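Local coordinates for peptide ABC transporter, peptide-binding protein (Thermus thermophilus, PDB 2D5W), which binds oligopeptides, here in complex with a pentapeptide, and probably hands them to an ABC transporter for uptake into the cell, at residues 366-370 against 539-543; 241-245 against 580-584; 106-110 against 166-170; 156-162 against 206-210. All blocks are in the same frame, centred on the assembly; numbering follows the deposited sequence.

Contact 1 (366-370 against 539-543); sequences NVKKY and AEELP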
loop_
_atom_site.group_PDB
_atom_site.type_symbol
_atom_site.label_atom_id
_atom_site.label_comp_id
_atom_site.label_asym_id
_atom_site.label_seq_id
_atom_site.Cartn_x
_atom_site.Cartn_y
_atom_site.Cartn_z
ATOM N N ASN A 366 22.293 8.591 -6.616
ATOM C CA ASN A 366 22.931 9.797 -7.139
ATOM C C ASN A 366 22.066 11.012 -7.471
ATOM O O ASN A 366 22.580 11.992 -8.011
ATOM C CB ASN A 366 23.733 9.417 -8.387
ATOM C CG ASN A 366 24.671 8.251 -8.144
ATOM O OD1 ASN A 366 24.858 7.401 -9.015
ATOM N ND2 ASN A 366 25.272 8.207 -6.961
ATOM N N VAL A 367 20.776 10.974 -7.155
ATOM C CA VAL A 367 19.915 12.111 -7.476
ATOM C C VAL A 367 20.223 13.348 -6.636
ATOM O O VAL A 367 20.880 13.265 -5.596
ATOM C CB VAL A 367 18.415 11.760 -7.307
ATOM C CG1 VAL A 367 18.083 10.513 -8.108
ATOM C CG2 VAL A 367 18.078 11.574 -5.831
ATOM N N LYS A 368 19.739 14.492 -7.104
ATOM C CA LYS A 368 19.933 15.767 -6.423
ATOM C C LYS A 368 19.412 15.701 -4.987
ATOM O O LYS A 368 18.324 15.180 -4.738
ATOM C CB LYS A 368 19.202 16.864 -7.199
ATOM C CG LYS A 368 19.289 18.257 -6.600
ATOM C CD LYS A 368 18.567 19.253 -7.497
ATOM C CE LYS A 368 18.592 20.653 -6.915
ATOM N NZ LYS A 368 17.901 21.617 -7.816
ATOM N N LYS A 369 20.192 16.233 -4.048
ATOM C CA LYS A 369 19.812 16.241 -2.638
ATOM C C LYS A 369 19.558 17.664 -2.150
ATOM O O LYS A 369 20.261 18.601 -2.539
ATOM C CB LYS A 369 20.915 15.612 -1.782
ATOM C CG LYS A 369 21.236 14.165 -2.120
ATOM C CD LYS A 369 22.353 13.644 -1.229
ATOM C CE LYS A 369 22.740 12.221 -1.596
ATOM N NZ LYS A 369 23.859 11.720 -0.752
ATOM N N TYR A 370 18.556 17.818 -1.292
ATOM C CA TYR A 370 18.207 19.121 -0.742
ATOM C C TYR A 370 18.544 19.166 0.740
ATOM O O TYR A 370 17.769 18.713 1.585
ATOM C CB TYR A 370 16.719 19.384 -0.954
ATOM C CG TYR A 370 16.335 19.469 -2.411
ATOM C CD1 TYR A 370 16.269 20.698 -3.065
ATOM C CD2 TYR A 370 16.050 18.316 -3.145
ATOM C CE1 TYR A 370 15.925 20.781 -4.408
ATOM C CE2 TYR A 370 15.706 18.386 -4.492
ATOM C CZ TYR A 370 15.644 19.622 -5.117
ATOM O OH TYR A 370 15.284 19.700 -6.442
ATOM N N ALA A 539 13.697 14.109 -8.746
ATOM C CA ALA A 539 14.362 14.858 -7.687
ATOM C C ALA A 539 14.454 16.354 -7.972
ATOM O O ALA A 539 14.423 17.165 -7.049
ATOM C CB ALA A 539 15.751 14.286 -7.430
ATOM N N GLU A 540 14.570 16.729 -9.240
ATOM C CA GLU A 540 14.641 18.147 -9.569
ATOM C C GLU A 540 13.290 18.823 -9.359
ATOM O O GLU A 540 13.225 19.971 -8.920
ATOM C CB GLU A 540 15.083 18.347 -11.021
ATOM C CG GLU A 540 14.942 19.790 -11.510
ATOM C CD GLU A 540 15.709 20.794 -10.656
ATOM O OE1 GLU A 540 15.374 21.997 -10.706
ATOM O OE2 GLU A 540 16.651 20.390 -9.941
ATOM N N GLU A 541 12.215 18.096 -9.655
ATOM C CA GLU A 541 10.860 18.632 -9.550
ATOM C C GLU A 541 10.162 18.454 -8.198
ATOM O O GLU A 541 9.232 19.198 -7.880
ATOM C CB GLU A 541 10.001 18.008 -10.651
ATOM C CG GLU A 541 10.583 18.168 -12.049
ATOM C CD GLU A 541 9.965 19.320 -12.810
ATOM O OE1 GLU A 541 9.934 20.447 -12.274
ATOM O OE2 GLU A 541 9.508 19.097 -13.950
ATOM N N LEU A 542 10.597 17.468 -7.417
ATOM C CA LEU A 542 10.004 17.191 -6.105
ATOM C C LEU A 542 8.471 17.181 -6.083
ATOM O O LEU A 542 7.843 17.961 -5.362
ATOM C CB LEU A 542 10.512 18.193 -5.062
ATOM C CG LEU A 542 11.995 18.139 -4.694
ATOM C CD1 LEU A 542 12.289 19.254 -3.702
ATOM C CD2 LEU A 542 12.350 16.780 -4.102
ATOM N N PRO A 543 7.844 16.294 -6.875
ATOM C CA PRO A 543 6.375 16.248 -6.875
ATOM C C PRO A 543 5.849 15.891 -5.482
ATOM O O PRO A 543 4.714 16.207 -5.133
ATOM C CB PRO A 543 6.057 15.194 -7.934
ATOM C CG PRO A 543 7.283 14.329 -7.957
ATOM C CD PRO A 543 8.410 15.317 -7.823
#

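Contact 2 (241-245 against 580-584); sequences SKYVQ and WEIGW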
loop_
_atom_site.group_PDB
_atom_site.type_symbol
_atom_site.label_atom_id
_atom_site.label_comp_id
_atom_site.label_asym_id
_atom_site.label_seq_id
_atom_site.Cartn_x
_atom_site.Cartn_y
_atom_site.Cartn_z
ATOM N N SER A 241 -4.395 -28.992 13.110
ATOM C CA SER A 241 -4.767 -28.936 14.522
ATOM C C SER A 241 -3.630 -28.445 15.425
ATOM O O SER A 241 -3.873 -27.971 16.535
ATOM C CB SER A 241 -5.236 -30.315 15.000
ATOM O OG SER A 241 -4.188 -31.263 14.946
ATOM N N LYS A 242 -2.397 -28.555 14.943
ATOM C CA LYS A 242 -1.233 -28.131 15.718
ATOM C C LYS A 242 -0.926 -26.648 15.551
ATOM O O LYS A 242 -0.004 -26.128 16.177
ATOM C CB LYS A 242 -0.006 -28.945 15.302
ATOM C CG LYS A 242 -0.094 -30.425 15.637
ATOM C CD LYS A 242 1.143 -31.171 15.165
ATOM C CE LYS A 242 1.144 -32.610 15.663
ATOM N NZ LYS A 242 -0.053 -33.361 15.201
ATOM N N TYR A 243 -1.708 -25.971 14.719
ATOM C CA TYR A 243 -1.496 -24.557 14.440
ATOM C C TYR A 243 -2.649 -23.713 14.980
ATOM O O TYR A 243 -3.673 -24.256 15.391
ATOM C CB TYR A 243 -1.287 -24.401 12.935
ATOM C CG TYR A 243 -0.053 -25.160 12.475
ATOM C CD1 TYR A 243 1.167 -24.507 12.299
ATOM C CD2 TYR A 243 -0.089 -26.544 12.284
ATOM C CE1 TYR A 243 2.320 -25.209 11.951
ATOM C CE2 TYR A 243 1.062 -27.255 11.936
ATOM C CZ TYR A 243 2.261 -26.580 11.772
ATOM O OH TYR A 243 3.408 -27.272 11.443
ATOM N N VAL A 244 -2.504 -22.390 14.985
ATOM C CA VAL A 244 -3.558 -21.565 15.574
ATOM C C VAL A 244 -4.930 -21.708 14.927
ATOM O O VAL A 244 -5.066 -21.804 13.704
ATOM C CB VAL A 244 -3.148 -20.069 15.653
ATOM C CG1 VAL A 244 -1.886 -19.931 16.497
ATOM C CG2 VAL A 244 -2.941 -19.489 14.272
ATOM N N GLN A 245 -5.950 -21.720 15.778
ATOM C CA GLN A 245 -7.330 -21.896 15.342
ATOM C C GLN A 245 -8.133 -20.606 15.339
ATOM O O GLN A 245 -9.236 -20.555 14.790
ATOM C CB GLN A 245 -8.021 -22.929 16.235
ATOM C CG GLN A 245 -7.361 -24.305 16.217
ATOM C CD GLN A 245 -7.312 -24.912 14.827
ATOM O OE1 GLN A 245 -8.337 -25.032 14.153
ATOM N NE2 GLN A 245 -6.120 -25.298 14.391
ATOM N N TRP A 580 -1.357 -20.275 7.205
ATOM C CA TRP A 580 -1.775 -21.626 7.566
ATOM C C TRP A 580 -0.743 -22.416 8.367
ATOM O O TRP A 580 -1.066 -23.469 8.914
ATOM C CB TRP A 580 -2.147 -22.413 6.304
ATOM C CG TRP A 580 -1.024 -22.502 5.318
ATOM C CD1 TRP A 580 -0.044 -23.453 5.267
ATOM C CD2 TRP A 580 -0.729 -21.565 4.278
ATOM N NE1 TRP A 580 0.843 -23.162 4.258
ATOM C CE2 TRP A 580 0.447 -22.008 3.635
ATOM C CE3 TRP A 580 -1.346 -20.390 3.827
ATOM C CZ2 TRP A 580 1.022 -21.314 2.562
ATOM C CZ3 TRP A 580 -0.776 -19.700 2.760
ATOM C CH2 TRP A 580 0.397 -20.166 2.142
ATOM N N GLU A 581 0.494 -21.931 8.435
ATOM C CA GLU A 581 1.524 -22.652 9.183
ATOM C C GLU A 581 2.062 -21.895 10.390
ATOM O O GLU A 581 3.094 -22.263 10.948
ATOM C CB GLU A 581 2.675 -23.065 8.254
ATOM C CG GLU A 581 3.202 -21.959 7.366
ATOM C CD GLU A 581 4.348 -22.409 6.473
ATOM O OE1 GLU A 581 4.343 -23.573 6.019
ATOM O OE2 GLU A 581 5.246 -21.588 6.209
ATOM N N ILE A 582 1.365 -20.842 10.797
ATOM C CA ILE A 582 1.779 -20.078 11.965
ATOM C C ILE A 582 1.204 -20.785 13.188
ATOM O O ILE A 582 0.014 -21.101 13.243
ATOM C CB ILE A 582 1.269 -18.622 11.888
ATOM C CG1 ILE A 582 1.930 -17.918 10.696
ATOM C CG2 ILE A 582 1.568 -17.894 13.194
ATOM C CD1 ILE A 582 1.406 -16.527 10.410
ATOM N N GLY A 583 2.057 -21.057 14.168
ATOM C CA GLY A 583 1.581 -21.746 15.350
ATOM C C GLY A 583 2.571 -21.787 16.494
ATOM O O GLY A 583 3.689 -21.282 16.392
ATOM N N TRP A 584 2.139 -22.409 17.583
ATOM C CA TRP A 584 2.942 -22.536 18.787
ATOM C C TRP A 584 3.720 -23.846 18.792
ATOM O O TRP A 584 3.144 -24.917 18.604
ATOM C CB TRP A 584 2.027 -22.460 20.008
ATOM C CG TRP A 584 1.250 -21.176 20.078
ATOM C CD1 TRP A 584 -0.058 -20.981 19.738
ATOM C CD2 TRP A 584 1.763 -19.894 20.458
ATOM N NE1 TRP A 584 -0.393 -19.653 19.884
ATOM C CE2 TRP A 584 0.708 -18.965 20.322
ATOM C CE3 TRP A 584 3.013 -19.442 20.897
ATOM C CZ2 TRP A 584 0.867 -17.606 20.612
ATOM C CZ3 TRP A 584 3.172 -18.091 21.186
ATOM C CH2 TRP A 584 2.102 -17.189 21.040
HETATM O O HOH W 1 -0.397 -23.697 17.429
#

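Contact 3 (106-110 against 166-170); sequences FYFEV and WERVK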
loop_
_atom_site.group_PDB
_atom_site.type_symbol
_atom_site.label_atom_id
_atom_site.label_comp_id
_atom_site.label_asym_id
_atom_site.label_seq_id
_atom_site.Cartn_x
_atom_site.Cartn_y
_atom_site.Cartn_z
ATOM N N PHE A 106 -15.415 -13.412 -13.180
ATOM C CA PHE A 106 -16.148 -12.391 -12.444
ATOM C C PHE A 106 -15.213 -11.252 -12.033
ATOM O O PHE A 106 -15.519 -10.080 -12.250
ATOM C CB PHE A 106 -16.810 -13.023 -11.218
ATOM C CG PHE A 106 -17.424 -12.029 -10.284
ATOM C CD1 PHE A 106 -18.430 -11.170 -10.719
ATOM C CD2 PHE A 106 -16.984 -11.936 -8.970
ATOM C CE1 PHE A 106 -18.985 -10.231 -9.854
ATOM C CE2 PHE A 106 -17.534 -10.999 -8.098
ATOM C CZ PHE A 106 -18.534 -10.146 -8.543
ATOM N N TYR A 107 -14.070 -11.603 -11.451
ATOM C CA TYR A 107 -13.076 -10.617 -11.034
ATOM C C TYR A 107 -12.713 -9.710 -12.217
ATOM O O TYR A 107 -12.681 -8.481 -12.090
ATOM C CB TYR A 107 -11.828 -11.347 -10.532
ATOM C CG TYR A 107 -10.670 -10.458 -10.135
ATOM C CD1 TYR A 107 -10.553 -9.965 -8.835
ATOM C CD2 TYR A 107 -9.680 -10.123 -11.059
ATOM C CE1 TYR A 107 -9.475 -9.164 -8.468
ATOM C CE2 TYR A 107 -8.601 -9.321 -10.701
ATOM C CZ TYR A 107 -8.504 -8.847 -9.407
ATOM O OH TYR A 107 -7.433 -8.061 -9.048
ATOM N N PHE A 108 -12.439 -10.316 -13.368
ATOM C CA PHE A 108 -12.079 -9.542 -14.547
ATOM C C PHE A 108 -13.196 -8.652 -15.074
ATOM O O PHE A 108 -12.940 -7.534 -15.523
ATOM C CB PHE A 108 -11.560 -10.460 -15.660
ATOM C CG PHE A 108 -10.079 -10.684 -15.603
ATOM C CD1 PHE A 108 -9.533 -11.609 -14.721
ATOM C CD2 PHE A 108 -9.222 -9.913 -16.385
ATOM C CE1 PHE A 108 -8.152 -11.763 -14.611
ATOM C CE2 PHE A 108 -7.841 -10.058 -16.283
ATOM C CZ PHE A 108 -7.305 -10.983 -15.395
ATOM N N GLU A 109 -14.434 -9.128 -15.015
ATOM C CA GLU A 109 -15.544 -8.323 -15.499
ATOM C C GLU A 109 -15.689 -7.043 -14.674
ATOM O O GLU A 109 -15.929 -5.965 -15.218
ATOM C CB GLU A 109 -16.838 -9.130 -15.450
ATOM C CG GLU A 109 -18.021 -8.432 -16.086
ATOM C CD GLU A 109 -19.216 -9.349 -16.224
ATOM O OE1 GLU A 109 -19.174 -10.260 -17.079
ATOM O OE2 GLU A 109 -20.188 -9.168 -15.470
ATOM N N VAL A 110 -15.534 -7.158 -13.359
ATOM C CA VAL A 110 -15.649 -5.993 -12.491
ATOM C C VAL A 110 -14.481 -5.029 -12.726
ATOM O O VAL A 110 -14.679 -3.820 -12.838
ATOM C CB VAL A 110 -15.711 -6.423 -11.005
ATOM C CG1 VAL A 110 -15.778 -5.194 -10.102
ATOM C CG2 VAL A 110 -16.936 -7.306 -10.780
ATOM N N TRP A 166 -23.966 -7.723 -8.740
ATOM C CA TRP A 166 -23.178 -7.127 -9.813
ATOM C C TRP A 166 -24.009 -6.996 -11.088
ATOM O O TRP A 166 -23.924 -5.991 -11.790
ATOM C CB TRP A 166 -21.925 -7.966 -10.086
ATOM C CG TRP A 166 -21.150 -7.504 -11.292
ATOM C CD1 TRP A 166 -20.923 -8.211 -12.439
ATOM C CD2 TRP A 166 -20.532 -6.221 -11.483
ATOM N NE1 TRP A 166 -20.205 -7.450 -13.331
ATOM C CE2 TRP A 166 -19.952 -6.225 -12.771
ATOM C CE3 TRP A 166 -20.414 -5.070 -10.691
ATOM C CZ2 TRP A 166 -19.262 -5.123 -13.288
ATOM C CZ3 TRP A 166 -19.727 -3.970 -11.207
ATOM C CH2 TRP A 166 -19.161 -4.008 -12.493
ATOM N N GLU A 167 -24.819 -8.008 -11.387
ATOM C CA GLU A 167 -25.651 -7.952 -12.585
ATOM C C GLU A 167 -26.611 -6.770 -12.499
ATOM O O GLU A 167 -26.869 -6.091 -13.497
ATOM C CB GLU A 167 -26.434 -9.255 -12.759
ATOM C CG GLU A 167 -25.567 -10.461 -13.093
ATOM C CD GLU A 167 -24.723 -10.247 -14.336
ATOM O OE1 GLU A 167 -25.286 -9.835 -15.374
ATOM O OE2 GLU A 167 -23.501 -10.493 -14.277
ATOM N N ARG A 168 -27.135 -6.515 -11.304
ATOM C CA ARG A 168 -28.043 -5.394 -11.115
ATOM C C ARG A 168 -27.283 -4.080 -11.271
ATOM O O ARG A 168 -27.789 -3.125 -11.863
ATOM C CB ARG A 168 -28.701 -5.460 -9.734
ATOM C CG ARG A 168 -29.720 -6.587 -9.595
ATOM C CD ARG A 168 -30.508 -6.469 -8.300
ATOM N NE ARG A 168 -29.751 -6.919 -7.135
ATOM C CZ ARG A 168 -29.552 -8.195 -6.819
ATOM N NH1 ARG A 168 -30.059 -9.156 -7.580
ATOM N NH2 ARG A 168 -28.849 -8.513 -5.739
ATOM N N VAL A 169 -26.062 -4.038 -10.744
ATOM C CA VAL A 169 -25.230 -2.845 -10.838
ATOM C C VAL A 169 -24.904 -2.553 -12.301
ATOM O O VAL A 169 -24.985 -1.407 -12.740
ATOM C CB VAL A 169 -23.923 -3.019 -10.022
ATOM C CG1 VAL A 169 -22.980 -1.842 -10.265
ATOM C CG2 VAL A 169 -24.260 -3.127 -8.539
ATOM N N LYS A 170 -24.546 -3.587 -13.057
ATOM C CA LYS A 170 -24.231 -3.414 -14.472
ATOM C C LYS A 170 -25.424 -2.847 -15.230
ATOM O O LYS A 170 -25.271 -1.961 -16.071
ATOM C CB LYS A 170 -23.833 -4.745 -15.112
ATOM C CG LYS A 170 -22.454 -5.238 -14.739
ATOM C CD LYS A 170 -22.008 -6.369 -15.660
ATOM C CE LYS A 170 -22.943 -7.566 -15.585
ATOM N NZ LYS A 170 -22.516 -8.649 -16.515
HETATM O O HOH W 2 -21.678 -11.847 -16.851
#

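Contact 4 (156-162 against 206-210); sequences YAPKHIM and AMVYS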
loop_
_atom_site.group_PDB
_atom_site.type_symbol
_atom_site.label_atom_id
_atom_site.label_comp_id
_atom_site.label_asym_id
_atom_site.label_seq_id
_atom_site.Cartn_x
_atom_site.Cartn_y
_atom_site.Cartn_z
ATOM N N TYR A 156 -9.385 -13.286 -8.543
ATOM C CA TYR A 156 -10.687 -13.931 -8.438
ATOM C C TYR A 156 -11.466 -13.363 -7.257
ATOM O O TYR A 156 -10.892 -12.781 -6.335
ATOM C CB TYR A 156 -10.527 -15.455 -8.308
ATOM C CG TYR A 156 -10.019 -15.937 -6.971
ATOM C CD1 TYR A 156 -10.880 -16.536 -6.053
ATOM C CD2 TYR A 156 -8.679 -15.792 -6.618
ATOM C CE1 TYR A 156 -10.420 -16.980 -4.817
ATOM C CE2 TYR A 156 -8.210 -16.229 -5.385
ATOM C CZ TYR A 156 -9.086 -16.821 -4.490
ATOM O OH TYR A 156 -8.633 -17.253 -3.263
ATOM N N ALA A 157 -12.784 -13.517 -7.311
ATOM C CA ALA A 157 -13.685 -13.037 -6.266
ATOM C C ALA A 157 -14.868 -14.003 -6.278
ATOM O O ALA A 157 -15.127 -14.647 -7.295
ATOM C CB ALA A 157 -14.136 -11.611 -6.569
ATOM N N PRO A 158 -15.612 -14.104 -5.162
ATOM C CA PRO A 158 -16.750 -15.033 -5.112
ATOM C C PRO A 158 -17.984 -14.659 -5.921
ATOM O O PRO A 158 -18.867 -13.943 -5.444
ATOM C CB PRO A 158 -17.038 -15.139 -3.621
ATOM C CG PRO A 158 -16.713 -13.756 -3.130
ATOM C CD PRO A 158 -15.440 -13.402 -3.876
ATOM N N LYS A 159 -18.052 -15.185 -7.137
ATOM C CA LYS A 159 -19.159 -14.902 -8.032
ATOM C C LYS A 159 -20.520 -15.325 -7.492
ATOM O O LYS A 159 -21.494 -14.588 -7.637
ATOM C CB LYS A 159 -18.923 -15.572 -9.387
ATOM C CG LYS A 159 -20.030 -15.322 -10.398
ATOM C CD LYS A 159 -19.818 -16.143 -11.660
ATOM C CE LYS A 159 -20.993 -16.008 -12.614
ATOM N NZ LYS A 159 -20.790 -16.825 -13.842
ATOM N N HIS A 160 -20.600 -16.502 -6.873
ATOM C CA HIS A 160 -21.888 -16.964 -6.367
ATOM C C HIS A 160 -22.440 -16.060 -5.272
ATOM O O HIS A 160 -23.640 -16.054 -5.014
ATOM C CB HIS A 160 -21.810 -18.423 -5.877
ATOM C CG HIS A 160 -21.005 -18.624 -4.628
ATOM N ND1 HIS A 160 -19.628 -18.555 -4.604
ATOM C CD2 HIS A 160 -21.385 -18.943 -3.366
ATOM C CE1 HIS A 160 -19.196 -18.826 -3.385
ATOM N NE2 HIS A 160 -20.241 -19.065 -2.615
ATOM N N ILE A 161 -21.566 -15.277 -4.649
ATOM C CA ILE A 161 -21.974 -14.364 -3.586
ATOM C C ILE A 161 -22.247 -12.951 -4.095
ATOM O O ILE A 161 -23.283 -12.360 -3.789
ATOM C CB ILE A 161 -20.885 -14.271 -2.485
ATOM C CG1 ILE A 161 -20.712 -15.628 -1.797
ATOM C CG2 ILE A 161 -21.236 -13.170 -1.483
ATOM C CD1 ILE A 161 -21.957 -16.144 -1.088
ATOM N N MET A 162 -21.319 -12.417 -4.882
ATOM C CA MET A 162 -21.425 -11.048 -5.377
ATOM C C MET A 162 -21.997 -10.867 -6.778
ATOM O O MET A 162 -22.398 -9.763 -7.143
ATOM C CB MET A 162 -20.042 -10.391 -5.322
ATOM C CG MET A 162 -19.365 -10.472 -3.958
ATOM S SD MET A 162 -17.677 -9.828 -3.973
ATOM C CE MET A 162 -17.988 -8.072 -3.797
ATOM N N ALA A 206 -22.170 -11.458 4.876
ATOM C CA ALA A 206 -22.185 -10.978 3.496
ATOM C C ALA A 206 -21.123 -11.587 2.586
ATOM O O ALA A 206 -21.326 -11.677 1.376
ATOM C CB ALA A 206 -22.057 -9.458 3.476
ATOM N N MET A 207 -19.992 -11.997 3.150
ATOM C CA MET A 207 -18.919 -12.564 2.341
ATOM C C MET A 207 -18.521 -13.980 2.734
ATOM O O MET A 207 -18.920 -14.489 3.785
ATOM C CB MET A 207 -17.674 -11.670 2.426
ATOM C CG MET A 207 -17.732 -10.409 1.576
ATOM S SD MET A 207 -17.752 -10.771 -0.201
ATOM C CE MET A 207 -16.006 -11.156 -0.490
ATOM N N VAL A 208 -17.752 -14.613 1.848
ATOM C CA VAL A 208 -17.190 -15.933 2.098
ATOM C C VAL A 208 -15.687 -15.754 1.912
ATOM O O VAL A 208 -15.248 -14.775 1.292
ATOM C CB VAL A 208 -17.750 -17.030 1.169
ATOM C CG1 VAL A 208 -19.230 -17.251 1.484
ATOM C CG2 VAL A 208 -17.538 -16.665 -0.283
ATOM N N TYR A 209 -14.914 -16.704 2.424
ATOM C CA TYR A 209 -13.464 -16.595 2.456
ATOM C C TYR A 209 -12.706 -17.763 1.849
ATOM O O TYR A 209 -13.125 -18.907 1.967
ATOM C CB TYR A 209 -13.087 -16.387 3.924
ATOM C CG TYR A 209 -13.883 -15.242 4.524
ATOM C CD1 TYR A 209 -13.468 -13.925 4.345
ATOM C CD2 TYR A 209 -15.114 -15.460 5.155
ATOM C CE1 TYR A 209 -14.243 -12.857 4.762
ATOM C CE2 TYR A 209 -15.907 -14.386 5.576
ATOM C CZ TYR A 209 -15.459 -13.085 5.371
ATOM O OH TYR A 209 -16.219 -12.003 5.751
ATOM N N SER A 210 -11.574 -17.468 1.217
ATOM C CA SER A 210 -10.766 -18.494 0.559
ATOM C C SER A 210 -9.442 -18.791 1.249
ATOM O O SER A 210 -8.716 -19.693 0.830
ATOM C CB SER A 210 -10.464 -18.056 -0.867
ATOM O OG SER A 210 -9.724 -16.846 -0.836
#

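Contact 1 (366-370 against 539-543)
With CG anti to its own carbonyl carbon (chi1 -64°), Y370 swings its phenol off the loop and lays it against the C-terminal turn of helix 524-541. K368 reaches across from the same loop. E540 starts out pointing away from the loop but kinks at chi2 (57°), so its carboxylate doubles back to meet that lysine. The resulting salt bridge joins K368 NZ to E540 OE2 at 2.8 Å, and the oxygen offers its syn lone pair.

The hydroxyl of Y370 donates to the helix backbone, OH to A539 O at 2.7 Å, from slightly outside the carbonyl plane. That carbonyl sits at the edge of the phenol ring, while L542 covers one face, its CD1 3.7 Å from the centroid of the Y370 ring in a CH-pi contact. L542 is the first residue past the helix to leave helical geometry, with positive phi. Beside this, V367 CB packs on A539 CB at 3.7 Å.

Helix 325-333 adds further partners: H333 meets the Y370 ring edge-to-face, and K325 forms a salt bridge with E540 OE1.

The principle illustrated is the satisfaction of a helix end from outside. The residue four places beyond A539 is P543, which has no N-H to give, and the tyrosine hydroxyl supplies the missing donor. A carboxylate held between two lysines, one at each oxygen, probably stays ionised, and R328, bonded to E541 O and weakly to L542 O, may offset the partial negative charge of the helix end.

Contact 2 (241-245 against 580-584)
Y243 and V244 meet the 580-584 segment largely through its main-chain oxygens. The tyrosine ring turns its edge to the backbone, CE1 lying 3.2 Å from E581 O, so that weakly positive ring hydrogens face a carbonyl. Next along, V244 N makes a nearly straight (168°) but weak hydrogen bond to I582 O at 3.3 Å. The same oxygen is flanked by a methyl, V244 CG2 at 3.5 Å. The other methyl, CG1, leans on the indole of W584, 3.7 Å from NE1. G583 has no side chain, and its CA comes within 4.3 Å of Y243 CA. Beyond it a water links the two backbones, donating to K242 O and accepting from W584 N, both at 2.8 Å.

A second shell fixes these groups. Q245 folds back, its NE2 donating to Y243 O from well above the carbonyl plane. The phenol tip of Y243 is held by E237 O and V590 N, and W584 NE1 is tied to S7 O. G583 pairs with V561 in the small antiparallel sheet, while 241-245 leads directly into strand 246-251 of the larger one.

No charge pair crosses this joint. R228 instead reaches a carbonyl on each segment, V244 O and W580 O, and its guanidinium would be expected to polarise both. The joint thus combines backbone polar contacts with apolar packing of V244 and Y243.

Contact 3 (106-110 against 166-170)
The indole of W166 lies between the two helices like a plate with something on each face. V110 slides past it over one face, CG2 standing 3.8 Å from the centroid of the W166 six-membered ring in a CH-pi contact, while the CG methylene of K170, one turn further along its own helix, sits over the rim of the opposite face. F106 approaches on the V110 side: its ring edge is directed at the five-membered ring in an offset edge-to-face pair with planes at 76°, and its CE1 rests 3.7 Å from W166 CB. Because W166 CG is anti to its backbone N (chi1 173°), the indole projects across the gap, its N-H facing E109.

Helices 101-112 and 159-173 run nearly parallel here, their local axes 24° apart in direction and 12.2 Å apart in space. That wide spacing is filled by the large aromatic side chains, with F106 and V110, one turn apart, forming the surface on which W166 lies. Above this apolar layer runs a salt-bridge network of E109, E167 and K170.

E109 OE2 is gripped twice. W166 NE1 donates to the anti lone pair of E109 OE2 at 2.7 Å; the oxygen lies in the indole plane, though the bond is noticeably bent at the hydrogen. K170 NZ comes from well above the carboxylate plane, at 2.6 Å from E109 OE2. The same ammonium bridges to E167 OE2 at 3.1 Å, and its charge probably offsets the repulsion between the two carboxylates. A water donates to E109 OE1 at 3.0 Å and weakly accepts from K170 NZ.

Contact 4 (156-162 against 206-210)
I161 spreads its branches over the 206-210 loop, and following it outward from CB reads off the interface. CB points toward the loop. With chi1 at -64°, CG2 swings to the side of A206, where it lies 3.2 Å from A206 O, while CG1 heads for V208 and comes 3.7 Å from V208 CG2. The tip, CD1, then settles beside the other valine methyl, 3.9 Å from V208 CG1.

V208 is thus shared. Its CG2 also touches P158, at 3.7 Å from P158 CB, the two side chains sliding past each other in opposite directions. M207 folds over the same proline: twisted at chi2 and chi3, it brings CE to 3.8 Å from P158 CG and sets its sulfur 3.9 Å from M162 SD.

At the far end apolar packing gives way to a polar link. S210 OG donates to Y156 OH at 2.7 Å, and the backbone of A42 bonds to both hydroxyls, its N to S210 OG and its O to Y156 OH. These buried hydroxyls are therefore satisfied. H160, beside V208, has its NE2 bonded to D95.

The carbonyl of P158 accepts from both I161 N and M162 N. This proline is the N-cap of helix 159-173, whose first turn packs against the loop leading into strand 213-219.

Overall arrangement
Contacts 3 and 4 form a pair: their centres are 12 Å apart, both use helix 159-173, and F106 and Y107 of contact 3 pack directly on the 156-162 segment of contact 4. Their segments alternate along the chain, so the two contacts cross in sequence. Contact 2 lies 25 Å from contact 4, centre to centre, without touching it; it joins the two-stranded sheet 560-561/583-584 to the lead-in of strand 246-251, in the sheet of strand 7-12. Contact 1 falls between the two segments of contact 2 in sequence, yet sits across the chain's centre from all three, its centre 43 to 47 Å from theirs. Such separation is consistent with the multi-lobed build of peptide-binding proteins of this kind.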